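Local coordinates for CPXV203 protein (PDB 4HKJ), which probably binds MHC class I molecules and holds them back from the cell surface, helping cowpox virus to escape cytotoxic T cells, at residues E13-K18 and Y148-E153; I19-Q24 and N142-N147; F67-T72 and I84-S89; S101-I106 and Y129-V134. All blocks are in the same frame, centred on the assembly; numbering follows the deposited sequence.

Contact 1: residues E13-K18 and Y148-E153; sequences ETWKLK and YSFMNE
The indole of W15 has the backbone of the opposite strand over one face, where M151 C and N152 N lie toward its rim, and E13 O at its edge, in plane. N152 CB makes a CH-pi contact 3.9 Å from the centroid of the five-membered ring, 9° off the normal. The F150 ring takes W15 CE3 over one face and L17 CA at its edge; the two aromatics are oblique, with planes at 50° and centroids 5.4 Å apart. L17 CB lies 3.5 Å from F150 CD1. These side chains share one side of an antiparallel pair, strands 15-25 and 141-152, at the margin of a sheet in the poxvirus T4 fold. K16 N bonds M151 O at 3.2 Å, while the return bond is weak. On the other side, the extended K16 chain reaches E153 in a long salt bridge (K16 NZ to E153 OE2 3.6 Å); E153 OE1 pairs with R156. N152, the N-cap of helix 153-158, turns CG between its backbone N and carbonyl carbon (chi1 52°), bringing OD1 to E155 N.

Contact 2: residues I19-Q24 and N142-N147; sequences IGMCIQ and NHLGVN
Q24 buries most surface here, with L144, M21 and H143 close together behind it. Q24 stretches out, CG opposite its own N (chi1 -177°), and lies alongside N142, pointing the same way. Its OE1 is 3.5 Å from N142 ND2, not bonded; the firm link is N142 N to Q24 O at 2.7 Å. Beyond this end lies another protein chain, whose backbone bonds H143 NE2 and one of whose basic side chains meets N142 OD1. The axes of 19-24 and 143-147 approach to 4.6 Å with their directions at 166°, antiparallel, in a five-stranded sheet facing a second, mixed sheet. M21 and L144 point into that interface: M21, present as selenomethionine, places SE 4.1 Å from L144 CD1, and a bend at chi3 (-57°) carries M21 CE to 3.7 Å from V146 CG2. V134 of the mixed sheet touches both M21 and L144. C22 and G145 are a hydrogen-bonded pair (C22 N to G145 O 2.9 Å), and the C22 side chain, on the Q24 face, is disulfide-bonded to C169.

Contact 3: residues F67-T72 and I84-S89; sequences FIIATT and IEFSNS
A classic beta bulge marks the start of the hairpin of strands 71-77 and 81-88: A70 and T71 both face S87. The evidence is the carbonyl of S87, gripped by two amides, with A70 N and T71 N each 2.9 Å from S87 O. A70 N approaches nearly end-on to the carbonyl, whereas T71 N comes from above its plane. S87 N completes the pair through T71 O at 2.7 Å. One residue after S87, N88 turns CG away from its backbone N (chi1 -166°) and lays its amide against the loop before the bulge: ND2 reaches I68 O at 2.8 Å with a fairly straight N-H (158°), the oxygen lying in the amide plane but the donor well above the carbonyl plane. On the inner face, I69 crosses F86, its CG2 3.7 Å from F86 CB, while the T72 and F86 side chains lie side by side, T72 CG2 3.8 Å from F86 CE1. N88 OD1 takes N90 N; bonds at both ends are consistent with one orientation of this amide, which ties loop to strand.

Contact 4: residues S101-I106 and Y129-V134; sequences SKHILI and YLHITV
H103 and H131 both set CG opposite their carbonyl carbon (chi1 -81° and -62°), and similar second torsions turn the two imidazoles face to face. The result is an offset stack with centroids 3.6 Å apart and planes at 8°. It sits on one face of a parallel pair, strands 103-110 and 131-137, the parallel neighbours within an otherwise antiparallel, mixed sheet. The ladder zigzags from strand to strand: H131 N to K102 O at 2.9 Å, I104 N to H131 O, T133 N to I104 O at 3.0 Å, and I106 N to T133 O. Although H103 NE2 lies 3.2 Å from H131 ND1, the angle is poor for a hydrogen bond, and the stack describes the pair better. H103 ND1 is instead bonded to D99 O, which helps hold that ring in place. The opposite face is apolar: I104 CG1 meets L130 CD1 at 4.1 Å, I106 CB meets V134 CG2 at 4.4 Å, and I106 and V134 each touch M21 of the other sheet. K102 lays its aliphatic part over the chain before the strand and sends NZ to P94 O. Its CD stands 3.3 Å from the carbonyl oxygen of Y129.

Overall arrangement
Contacts 1 and 2 are successive lengths of one ladder, strands 15-25 and 141-152, with centres about 20 Å apart. Contact 3 joins the next hairpin of that sheet: L17 N and I19 N probably bond N88 O and F86 O. Contact 4 belongs to the mixed sheet, and its I106, I132 and V134 close on M21, I19 and L144 of contact 2 in the apolar interior. All four are partly buried; contact 2 has no exposed residue among those touching, contact 1 has two and lies farthest from the chain centre. Chemistry follows place: contact 1 adds a long salt bridge, contact 2 a disulfide and polar ties to another protein, contact 3 a doubly used carbonyl, contact 4 stacked histidines.

Contact 1: residues E13-K18 and Y148-E153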
loop_
_atom_site.group_PDB
_atom_site.type_symbol
_atom_site.label_atom_id
_atom_site.label_comp_id
_atom_site.label_asym_id
_atom_site.label_seq_id
_atom_site.Cartn_x
_atom_site.Cartn_y
_atom_site.Cartn_z
ATOM N N GLU D 13 -0.113 -13.902 -26.276
ATOM C CA GLU D 13 -1.516 -13.806 -26.670
ATOM C C GLU D 13 -2.475 -14.127 -25.524
ATOM O O GLU D 13 -3.662 -13.807 -25.592
ATOM C CB GLU D 13 -1.804 -14.714 -27.870
ATOM C CG GLU D 13 -1.018 -14.363 -29.128
ATOM C CD GLU D 13 -1.487 -15.136 -30.348
ATOM O OE1 GLU D 13 -2.534 -15.813 -30.258
ATOM O OE2 GLU D 13 -0.811 -15.068 -31.396
ATOM N N THR D 14 -1.961 -14.760 -24.474
ATOM C CA THR D 14 -2.781 -15.108 -23.319
ATOM C C THR D 14 -2.865 -13.938 -22.347
ATOM O O THR D 14 -1.908 -13.654 -21.629
ATOM C CB THR D 14 -2.216 -16.329 -22.570
ATOM O OG1 THR D 14 -2.033 -17.418 -23.484
ATOM C CG2 THR D 14 -3.162 -16.757 -21.457
ATOM N N TRP D 15 -4.010 -13.263 -22.324
ATOM C CA TRP D 15 -4.209 -12.128 -21.428
ATOM C C TRP D 15 -5.045 -12.507 -20.209
ATOM O O TRP D 15 -6.073 -13.168 -20.333
ATOM C CB TRP D 15 -4.852 -10.961 -22.179
ATOM C CG TRP D 15 -3.892 -10.223 -23.057
ATOM C CD1 TRP D 15 -3.361 -10.655 -24.236
ATOM C CD2 TRP D 15 -3.346 -8.919 -22.825
ATOM N NE1 TRP D 15 -2.516 -9.702 -24.753
ATOM C CE2 TRP D 15 -2.490 -8.626 -23.905
ATOM C CE3 TRP D 15 -3.499 -7.970 -21.811
ATOM C CZ2 TRP D 15 -1.790 -7.425 -23.999
ATOM C CZ3 TRP D 15 -2.803 -6.779 -21.905
ATOM C CH2 TRP D 15 -1.959 -6.516 -22.991
ATOM N N LYS D 16 -4.594 -12.085 -19.032
ATOM C CA LYS D 16 -5.294 -12.397 -17.792
ATOM C C LYS D 16 -5.712 -11.138 -17.039
ATOM O O LYS D 16 -4.977 -10.149 -17.002
ATOM C CB LYS D 16 -4.431 -13.286 -16.894
ATOM C CG LYS D 16 -4.043 -14.607 -17.530
ATOM C CD LYS D 16 -3.437 -15.560 -16.515
ATOM C CE LYS D 16 -3.146 -16.913 -17.146
ATOM N NZ LYS D 16 -2.606 -17.885 -16.157
ATOM N N LEU D 17 -6.896 -11.183 -16.436
ATOM C CA LEU D 17 -7.419 -10.047 -15.689
ATOM C C LEU D 17 -7.735 -10.416 -14.245
ATOM O O LEU D 17 -8.448 -11.384 -13.981
ATOM C CB LEU D 17 -8.675 -9.493 -16.364
ATOM C CG LEU D 17 -9.408 -8.372 -15.617
ATOM C CD1 LEU D 17 -8.503 -7.165 -15.424
ATOM C CD2 LEU D 17 -10.682 -7.980 -16.348
ATOM N N LYS D 18 -7.196 -9.635 -13.314
ATOM C CA LYS D 18 -7.484 -9.821 -11.899
ATOM C C LYS D 18 -7.823 -8.493 -11.240
ATOM O O LYS D 18 -7.018 -7.562 -11.250
ATOM C CB LYS D 18 -6.300 -10.462 -11.178
ATOM C CG LYS D 18 -6.497 -10.579 -9.674
ATOM C CD LYS D 18 -5.273 -11.161 -8.990
ATOM C CE LYS D 18 -4.984 -12.571 -9.477
ATOM N NZ LYS D 18 -3.794 -13.151 -8.797
ATOM N N TYR D 148 -5.477 -3.658 -9.285
ATOM C CA TYR D 148 -5.788 -3.927 -10.683
ATOM C C TYR D 148 -4.584 -4.496 -11.432
ATOM O O TYR D 148 -3.466 -3.996 -11.306
ATOM C CB TYR D 148 -6.312 -2.650 -11.350
ATOM C CG TYR D 148 -6.012 -2.513 -12.827
ATOM C CD1 TYR D 148 -6.637 -3.325 -13.764
ATOM C CD2 TYR D 148 -5.127 -1.545 -13.283
ATOM C CE1 TYR D 148 -6.371 -3.191 -15.113
ATOM C CE2 TYR D 148 -4.857 -1.401 -14.630
ATOM C CZ TYR D 148 -5.480 -2.228 -15.540
ATOM O OH TYR D 148 -5.216 -2.092 -16.883
ATOM N N SER D 149 -4.826 -5.553 -12.200
ATOM C CA SER D 149 -3.772 -6.213 -12.962
ATOM C C SER D 149 -4.319 -6.794 -14.262
ATOM O O SER D 149 -5.246 -7.605 -14.249
ATOM C CB SER D 149 -3.117 -7.312 -12.124
ATOM O OG SER D 149 -2.042 -7.914 -12.826
ATOM N N PHE D 150 -3.738 -6.374 -15.382
ATOM C CA PHE D 150 -4.209 -6.795 -16.696
ATOM C C PHE D 150 -3.058 -6.812 -17.698
ATOM O O PHE D 150 -2.680 -5.772 -18.238
ATOM C CB PHE D 150 -5.317 -5.855 -17.179
ATOM C CG PHE D 150 -6.042 -6.340 -18.402
ATOM C CD1 PHE D 150 -6.645 -7.585 -18.414
ATOM C CD2 PHE D 150 -6.140 -5.543 -19.530
ATOM C CE1 PHE D 150 -7.322 -8.034 -19.531
ATOM C CE2 PHE D 150 -6.818 -5.987 -20.653
ATOM C CZ PHE D 150 -7.408 -7.235 -20.653
HETATM N N MSE D 151 -2.507 -7.996 -17.943
HETATM C CA MSE D 151 -1.376 -8.149 -18.853
HETATM C C MSE D 151 -1.229 -9.592 -19.315
HETATM O O MSE D 151 -1.868 -10.491 -18.775
HETATM C CB MSE D 151 -0.084 -7.684 -18.178
HETATM C CG MSE D 151 0.189 -8.356 -16.844
HETATM SE SE MSE D 151 1.741 -7.614 -15.928
HETATM C CE MSE D 151 1.567 -8.562 -14.231
ATOM N N ASN D 152 -0.386 -9.807 -20.320
ATOM C CA ASN D 152 -0.159 -11.151 -20.840
ATOM C C ASN D 152 0.910 -11.916 -20.065
ATOM O O ASN D 152 1.623 -11.342 -19.242
ATOM C CB ASN D 152 0.164 -11.118 -22.339
ATOM C CG ASN D 152 1.287 -10.157 -22.675
ATOM O OD1 ASN D 152 2.130 -9.846 -21.835
ATOM N ND2 ASN D 152 1.305 -9.684 -23.916
ATOM N N GLU D 153 1.016 -13.214 -20.336
ATOM C CA GLU D 153 1.931 -14.083 -19.601
ATOM C C GLU D 153 3.401 -13.750 -19.842
ATOM O O GLU D 153 4.252 -14.039 -19.002
ATOM C CB GLU D 153 1.664 -15.552 -19.935
ATOM C CG GLU D 153 0.402 -16.108 -19.298
ATOM C CD GLU D 153 0.473 -16.114 -17.785
ATOM O OE1 GLU D 153 1.246 -16.922 -17.229
ATOM O OE2 GLU D 153 -0.240 -15.309 -17.152
#

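Contact 2: residues I19-Q24 and N142-N147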
loop_
_atom_site.group_PDB
_atom_site.type_symbol
_atom_site.label_atom_id
_atom_site.label_comp_id
_atom_site.label_asym_id
_atom_site.label_seq_id
_atom_site.Cartn_x
_atom_site.Cartn_y
_atom_site.Cartn_z
ATOM N N ILE D 19 -9.020 -8.408 -10.671
ATOM C CA ILE D 19 -9.426 -7.228 -9.920
ATOM C C ILE D 19 -9.607 -7.578 -8.447
ATOM O O ILE D 19 -10.494 -8.353 -8.089
ATOM C CB ILE D 19 -10.735 -6.628 -10.462
ATOM C CG1 ILE D 19 -10.582 -6.247 -11.935
ATOM C CG2 ILE D 19 -11.141 -5.415 -9.640
ATOM C CD1 ILE D 19 -11.803 -5.570 -12.523
ATOM N N GLY D 20 -8.758 -7.007 -7.598
ATOM C CA GLY D 20 -8.858 -7.213 -6.167
ATOM C C GLY D 20 -9.534 -6.032 -5.497
ATOM O O GLY D 20 -9.373 -4.893 -5.931
HETATM N N MSE D 21 -10.297 -6.303 -4.443
HETATM C CA MSE D 21 -11.012 -5.250 -3.731
HETATM C C MSE D 21 -11.179 -5.589 -2.254
HETATM O O MSE D 21 -11.820 -6.580 -1.905
HETATM C CB MSE D 21 -12.375 -5.003 -4.376
HETATM C CG MSE D 21 -13.198 -3.923 -3.696
HETATM SE SE MSE D 21 -14.839 -3.505 -4.662
HETATM C CE MSE D 21 -14.054 -3.029 -6.384
ATOM N N CYS D 22 -10.593 -4.764 -1.391
ATOM C CA CYS D 22 -10.676 -4.979 0.049
ATOM C C CYS D 22 -11.689 -4.031 0.681
ATOM O O CYS D 22 -11.567 -2.811 0.569
ATOM C CB CYS D 22 -9.303 -4.798 0.703
ATOM S SG CYS D 22 -9.256 -5.179 2.475
ATOM N N ILE D 23 -12.690 -4.601 1.342
ATOM C CA ILE D 23 -13.729 -3.813 1.990
ATOM C C ILE D 23 -13.657 -3.975 3.505
ATOM O O ILE D 23 -13.708 -5.092 4.020
ATOM C CB ILE D 23 -15.133 -4.232 1.513
ATOM C CG1 ILE D 23 -15.152 -4.425 -0.004
ATOM C CG2 ILE D 23 -16.168 -3.205 1.940
ATOM C CD1 ILE D 23 -16.470 -4.947 -0.537
ATOM N N GLN D 24 -13.532 -2.858 4.215
ATOM C CA GLN D 24 -13.489 -2.887 5.673
ATOM C C GLN D 24 -14.805 -2.397 6.272
ATOM O O GLN D 24 -15.316 -1.342 5.897
ATOM C CB GLN D 24 -12.317 -2.055 6.204
ATOM C CG GLN D 24 -12.164 -2.093 7.718
ATOM C CD GLN D 24 -10.955 -1.320 8.208
ATOM O OE1 GLN D 24 -10.636 -0.250 7.691
ATOM N NE2 GLN D 24 -10.273 -1.864 9.210
ATOM N N ASN D 142 -15.995 1.261 6.083
ATOM C CA ASN D 142 -14.990 2.162 6.637
ATOM C C ASN D 142 -13.900 2.537 5.636
ATOM O O ASN D 142 -13.442 3.681 5.604
ATOM C CB ASN D 142 -14.358 1.549 7.888
ATOM C CG ASN D 142 -13.594 2.564 8.710
ATOM O OD1 ASN D 142 -13.910 3.754 8.696
ATOM N ND2 ASN D 142 -12.580 2.101 9.432
ATOM N N HIS D 143 -13.484 1.569 4.826
ATOM C CA HIS D 143 -12.455 1.804 3.817
ATOM C C HIS D 143 -12.553 0.804 2.667
ATOM O O HIS D 143 -12.935 -0.348 2.866
ATOM C CB HIS D 143 -11.061 1.744 4.445
ATOM C CG HIS D 143 -9.959 2.088 3.493
ATOM N ND1 HIS D 143 -9.412 1.170 2.624
ATOM C CD2 HIS D 143 -9.305 3.253 3.269
ATOM C CE1 HIS D 143 -8.468 1.753 1.907
ATOM N NE2 HIS D 143 -8.383 3.017 2.279
ATOM N N LEU D 144 -12.203 1.256 1.465
ATOM C CA LEU D 144 -12.228 0.402 0.282
ATOM C C LEU D 144 -10.983 0.611 -0.577
ATOM O O LEU D 144 -10.684 1.731 -0.990
ATOM C CB LEU D 144 -13.492 0.661 -0.543
ATOM C CG LEU D 144 -13.774 -0.251 -1.738
ATOM C CD1 LEU D 144 -15.254 -0.582 -1.809
ATOM C CD2 LEU D 144 -13.318 0.387 -3.041
ATOM N N GLY D 145 -10.265 -0.475 -0.841
ATOM C CA GLY D 145 -9.093 -0.430 -1.696
ATOM C C GLY D 145 -9.275 -1.318 -2.909
ATOM O O GLY D 145 -9.939 -2.349 -2.837
ATOM N N VAL D 146 -8.690 -0.912 -4.033
ATOM C CA VAL D 146 -8.821 -1.667 -5.278
ATOM C C VAL D 146 -7.468 -1.910 -5.937
ATOM O O VAL D 146 -6.737 -0.968 -6.237
ATOM C CB VAL D 146 -9.732 -0.952 -6.285
ATOM C CG1 VAL D 146 -9.767 -1.705 -7.607
ATOM C CG2 VAL D 146 -11.131 -0.793 -5.723
ATOM N N ASN D 147 -7.143 -3.178 -6.169
ATOM C CA ASN D 147 -5.939 -3.515 -6.913
ATOM C C ASN D 147 -6.299 -4.015 -8.306
ATOM O O ASN D 147 -7.303 -4.702 -8.489
ATOM C CB ASN D 147 -5.100 -4.546 -6.161
ATOM C CG ASN D 147 -3.611 -4.281 -6.285
ATOM O OD1 ASN D 147 -3.034 -3.536 -5.491
ATOM N ND2 ASN D 147 -2.983 -4.887 -7.285
#

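Contact 3: residues F67-T72 and I84-S89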
loop_
_atom_site.group_PDB
_atom_site.type_symbol
_atom_site.label_atom_id
_atom_site.label_comp_id
_atom_site.label_asym_id
_atom_site.label_seq_id
_atom_site.Cartn_x
_atom_site.Cartn_y
_atom_site.Cartn_z
ATOM N N PHE D 67 -19.044 -10.678 -21.045
ATOM C CA PHE D 67 -18.590 -9.883 -19.909
ATOM C C PHE D 67 -17.108 -10.141 -19.655
ATOM O O PHE D 67 -16.637 -11.272 -19.777
ATOM C CB PHE D 67 -19.424 -10.208 -18.666
ATOM C CG PHE D 67 -19.336 -9.170 -17.584
ATOM C CD1 PHE D 67 -19.958 -7.940 -17.731
ATOM C CD2 PHE D 67 -18.646 -9.428 -16.412
ATOM C CE1 PHE D 67 -19.881 -6.983 -16.736
ATOM C CE2 PHE D 67 -18.567 -8.475 -15.413
ATOM C CZ PHE D 67 -19.184 -7.252 -15.575
ATOM N N ILE D 68 -16.374 -9.089 -19.306
ATOM C CA ILE D 68 -14.921 -9.179 -19.187
ATOM C C ILE D 68 -14.476 -9.958 -17.947
ATOM O O ILE D 68 -13.316 -10.359 -17.839
ATOM C CB ILE D 68 -14.261 -7.778 -19.211
ATOM C CG1 ILE D 68 -12.823 -7.866 -19.729
ATOM C CG2 ILE D 68 -14.313 -7.131 -17.839
ATOM C CD1 ILE D 68 -12.163 -6.522 -19.944
ATOM N N ILE D 69 -15.400 -10.176 -17.017
ATOM C CA ILE D 69 -15.109 -10.954 -15.816
ATOM C C ILE D 69 -15.733 -12.345 -15.905
ATOM O O ILE D 69 -16.902 -12.487 -16.264
ATOM C CB ILE D 69 -15.608 -10.238 -14.544
ATOM C CG1 ILE D 69 -14.947 -8.864 -14.421
ATOM C CG2 ILE D 69 -15.323 -11.076 -13.309
ATOM C CD1 ILE D 69 -15.369 -8.091 -13.189
ATOM N N ALA D 70 -14.948 -13.369 -15.579
ATOM C CA ALA D 70 -15.404 -14.752 -15.695
ATOM C C ALA D 70 -15.563 -15.457 -14.347
ATOM O O ALA D 70 -16.505 -16.224 -14.152
ATOM C CB ALA D 70 -14.468 -15.542 -16.602
ATOM N N THR D 71 -14.643 -15.197 -13.423
ATOM C CA THR D 71 -14.638 -15.897 -12.141
ATOM C C THR D 71 -14.670 -14.927 -10.957
ATOM O O THR D 71 -14.079 -13.849 -11.011
ATOM C CB THR D 71 -13.412 -16.832 -12.023
ATOM O OG1 THR D 71 -13.293 -17.622 -13.211
ATOM C CG2 THR D 71 -13.541 -17.755 -10.819
ATOM N N THR D 72 -15.368 -15.317 -9.894
ATOM C CA THR D 72 -15.460 -14.504 -8.685
ATOM C C THR D 72 -15.076 -15.318 -7.450
ATOM O O THR D 72 -15.540 -16.444 -7.272
ATOM C CB THR D 72 -16.880 -13.942 -8.493
ATOM O OG1 THR D 72 -17.365 -13.419 -9.735
ATOM C CG2 THR D 72 -16.882 -12.837 -7.446
ATOM N N ILE D 84 -12.637 -9.481 -2.172
ATOM C CA ILE D 84 -13.272 -10.052 -3.358
ATOM C C ILE D 84 -12.310 -10.024 -4.542
ATOM O O ILE D 84 -11.631 -9.024 -4.773
ATOM C CB ILE D 84 -14.556 -9.285 -3.738
ATOM C CG1 ILE D 84 -15.500 -9.187 -2.537
ATOM C CG2 ILE D 84 -15.255 -9.952 -4.912
ATOM C CD1 ILE D 84 -16.795 -8.461 -2.833
ATOM N N GLU D 85 -12.251 -11.123 -5.291
ATOM C CA GLU D 85 -11.352 -11.211 -6.437
ATOM C C GLU D 85 -12.082 -11.594 -7.721
ATOM O O GLU D 85 -12.566 -12.717 -7.860
ATOM C CB GLU D 85 -10.229 -12.214 -6.166
ATOM C CG GLU D 85 -9.211 -12.321 -7.291
ATOM C CD GLU D 85 -8.213 -13.440 -7.067
ATOM O OE1 GLU D 85 -8.638 -14.614 -7.016
ATOM O OE2 GLU D 85 -7.006 -13.147 -6.936
ATOM N N PHE D 86 -12.152 -10.654 -8.657
ATOM C CA PHE D 86 -12.737 -10.916 -9.967
ATOM C C PHE D 86 -11.638 -11.347 -10.936
ATOM O O PHE D 86 -10.615 -10.673 -11.061
ATOM C CB PHE D 86 -13.459 -9.674 -10.488
ATOM C CG PHE D 86 -14.559 -9.189 -9.585
ATOM C CD1 PHE D 86 -15.831 -9.733 -9.667
ATOM C CD2 PHE D 86 -14.323 -8.189 -8.656
ATOM C CE1 PHE D 86 -16.846 -9.289 -8.838
ATOM C CE2 PHE D 86 -15.334 -7.739 -7.826
ATOM C CZ PHE D 86 -16.596 -8.291 -7.918
ATOM N N SER D 87 -11.849 -12.469 -11.619
ATOM C CA SER D 87 -10.794 -13.054 -12.442
ATOM C C SER D 87 -11.238 -13.410 -13.861
ATOM O O SER D 87 -12.429 -13.519 -14.147
ATOM C CB SER D 87 -10.225 -14.296 -11.754
ATOM O OG SER D 87 -9.880 -14.019 -10.409
ATOM N N ASN D 88 -10.256 -13.584 -14.739
ATOM C CA ASN D 88 -10.479 -14.086 -16.090
ATOM C C ASN D 88 -9.167 -14.615 -16.658
ATOM O O ASN D 88 -8.262 -13.842 -16.976
ATOM C CB ASN D 88 -11.059 -12.997 -16.997
ATOM C CG ASN D 88 -11.620 -13.554 -18.298
ATOM O OD1 ASN D 88 -11.108 -14.530 -18.845
ATOM N ND2 ASN D 88 -12.681 -12.932 -18.797
ATOM N N SER D 89 -9.074 -15.935 -16.784
ATOM C CA SER D 89 -7.833 -16.586 -17.195
ATOM C C SER D 89 -7.439 -16.277 -18.638
ATOM O O SER D 89 -6.263 -16.353 -18.994
ATOM C CB SER D 89 -7.923 -18.100 -16.981
ATOM O OG SER D 89 -8.989 -18.663 -17.725
#

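Contact 4: residues S101-I106 and Y129-V134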
loop_
_atom_site.group_PDB
_atom_site.type_symbol
_atom_site.label_atom_id
_atom_site.label_comp_id
_atom_site.label_asym_id
_atom_site.label_seq_id
_atom_site.Cartn_x
_atom_site.Cartn_y
_atom_site.Cartn_z
ATOM N N SER D 101 -17.003 -2.874 -22.948
ATOM C CA SER D 101 -16.791 -3.995 -22.043
ATOM C C SER D 101 -15.589 -3.760 -21.135
ATOM O O SER D 101 -15.334 -4.540 -20.215
ATOM C CB SER D 101 -16.617 -5.295 -22.829
ATOM O OG SER D 101 -17.785 -5.608 -23.566
ATOM N N LYS D 102 -14.850 -2.684 -21.393
ATOM C CA LYS D 102 -13.679 -2.356 -20.588
ATOM C C LYS D 102 -13.944 -1.196 -19.631
ATOM O O LYS D 102 -13.038 -0.721 -18.946
ATOM C CB LYS D 102 -12.472 -2.063 -21.483
ATOM C CG LYS D 102 -12.000 -3.274 -22.272
ATOM C CD LYS D 102 -10.778 -2.962 -23.121
ATOM C CE LYS D 102 -11.108 -1.988 -24.241
ATOM N NZ LYS D 102 -9.927 -1.742 -25.112
ATOM N N HIS D 103 -15.192 -0.743 -19.591
ATOM C CA HIS D 103 -15.618 0.237 -18.601
ATOM C C HIS D 103 -16.452 -0.452 -17.530
ATOM O O HIS D 103 -17.589 -0.855 -17.777
ATOM C CB HIS D 103 -16.410 1.371 -19.255
ATOM C CG HIS D 103 -15.549 2.414 -19.894
ATOM N ND1 HIS D 103 -14.958 2.241 -21.127
ATOM C CD2 HIS D 103 -15.172 3.642 -19.466
ATOM C CE1 HIS D 103 -14.260 3.318 -21.433
ATOM N NE2 HIS D 103 -14.372 4.185 -20.441
ATOM N N ILE D 104 -15.874 -0.585 -16.341
ATOM C CA ILE D 104 -16.493 -1.344 -15.261
ATOM C C ILE D 104 -17.120 -0.446 -14.198
ATOM O O ILE D 104 -16.480 0.480 -13.700
ATOM C CB ILE D 104 -15.465 -2.272 -14.583
ATOM C CG1 ILE D 104 -14.814 -3.198 -15.613
ATOM C CG2 ILE D 104 -16.117 -3.076 -13.472
ATOM C CD1 ILE D 104 -15.794 -4.092 -16.338
ATOM N N LEU D 105 -18.373 -0.727 -13.856
ATOM C CA LEU D 105 -19.048 -0.032 -12.768
ATOM C C LEU D 105 -19.403 -1.009 -11.651
ATOM O O LEU D 105 -20.199 -1.928 -11.846
ATOM C CB LEU D 105 -20.310 0.670 -13.267
ATOM C CG LEU D 105 -21.220 1.226 -12.166
ATOM C CD1 LEU D 105 -20.506 2.299 -11.355
ATOM C CD2 LEU D 105 -22.519 1.758 -12.752
ATOM N N ILE D 106 -18.809 -0.802 -10.480
ATOM C CA ILE D 106 -19.014 -1.699 -9.350
ATOM C C ILE D 106 -19.760 -1.012 -8.209
ATOM O O ILE D 106 -19.339 0.034 -7.719
ATOM C CB ILE D 106 -17.675 -2.264 -8.843
ATOM C CG1 ILE D 106 -17.020 -3.112 -9.934
ATOM C CG2 ILE D 106 -17.882 -3.086 -7.585
ATOM C CD1 ILE D 106 -15.695 -3.725 -9.535
ATOM N N TYR D 129 -6.474 0.190 -20.799
ATOM C CA TYR D 129 -6.939 -1.192 -20.779
ATOM C C TYR D 129 -8.241 -1.363 -19.998
ATOM O O TYR D 129 -9.079 -2.192 -20.353
ATOM C CB TYR D 129 -5.866 -2.112 -20.193
ATOM C CG TYR D 129 -4.604 -2.214 -21.023
ATOM C CD1 TYR D 129 -4.596 -1.853 -22.363
ATOM C CD2 TYR D 129 -3.420 -2.675 -20.464
ATOM C CE1 TYR D 129 -3.444 -1.946 -23.122
ATOM C CE2 TYR D 129 -2.263 -2.772 -21.216
ATOM C CZ TYR D 129 -2.282 -2.405 -22.544
ATOM O OH TYR D 129 -1.135 -2.499 -23.298
ATOM N N LEU D 130 -8.411 -0.578 -18.939
ATOM C CA LEU D 130 -9.542 -0.773 -18.041
ATOM C C LEU D 130 -9.966 0.507 -17.323
ATOM O O LEU D 130 -9.145 1.381 -17.045
ATOM C CB LEU D 130 -9.204 -1.854 -17.010
ATOM C CG LEU D 130 -10.380 -2.576 -16.350
ATOM C CD1 LEU D 130 -11.142 -3.396 -17.381
ATOM C CD2 LEU D 130 -9.901 -3.454 -15.207
ATOM N N HIS D 131 -11.260 0.603 -17.031
ATOM C CA HIS D 131 -11.808 1.699 -16.240
ATOM C C HIS D 131 -12.601 1.129 -15.068
ATOM O O HIS D 131 -13.582 0.414 -15.267
ATOM C CB HIS D 131 -12.715 2.586 -17.099
ATOM C CG HIS D 131 -12.012 3.250 -18.242
ATOM N ND1 HIS D 131 -11.801 2.626 -19.452
ATOM C CD2 HIS D 131 -11.476 4.488 -18.359
ATOM C CE1 HIS D 131 -11.164 3.449 -20.265
ATOM N NE2 HIS D 131 -10.955 4.586 -19.626
ATOM N N ILE D 132 -12.171 1.433 -13.848
ATOM C CA ILE D 132 -12.849 0.916 -12.662
ATOM C C ILE D 132 -13.468 2.026 -11.815
ATOM O O ILE D 132 -12.761 2.849 -11.232
ATOM C CB ILE D 132 -11.907 0.066 -11.783
ATOM C CG1 ILE D 132 -11.384 -1.138 -12.572
ATOM C CG2 ILE D 132 -12.626 -0.398 -10.525
ATOM C CD1 ILE D 132 -10.490 -2.060 -11.765
ATOM N N THR D 133 -14.796 2.038 -11.754
ATOM C CA THR D 133 -15.521 2.996 -10.926
ATOM C C THR D 133 -16.250 2.265 -9.802
ATOM O O THR D 133 -16.945 1.277 -10.043
ATOM C CB THR D 133 -16.536 3.801 -11.758
ATOM O OG1 THR D 133 -15.882 4.365 -12.901
ATOM C CG2 THR D 133 -17.143 4.917 -10.927
ATOM N N VAL D 134 -16.085 2.746 -8.574
ATOM C CA VAL D 134 -16.685 2.089 -7.417
ATOM C C VAL D 134 -17.674 2.982 -6.671
ATOM O O VAL D 134 -17.348 4.102 -6.275
ATOM C CB VAL D 134 -15.612 1.587 -6.433
ATOM C CG1 VAL D 134 -16.263 0.997 -5.190
ATOM C CG2 VAL D 134 -14.721 0.564 -7.107
#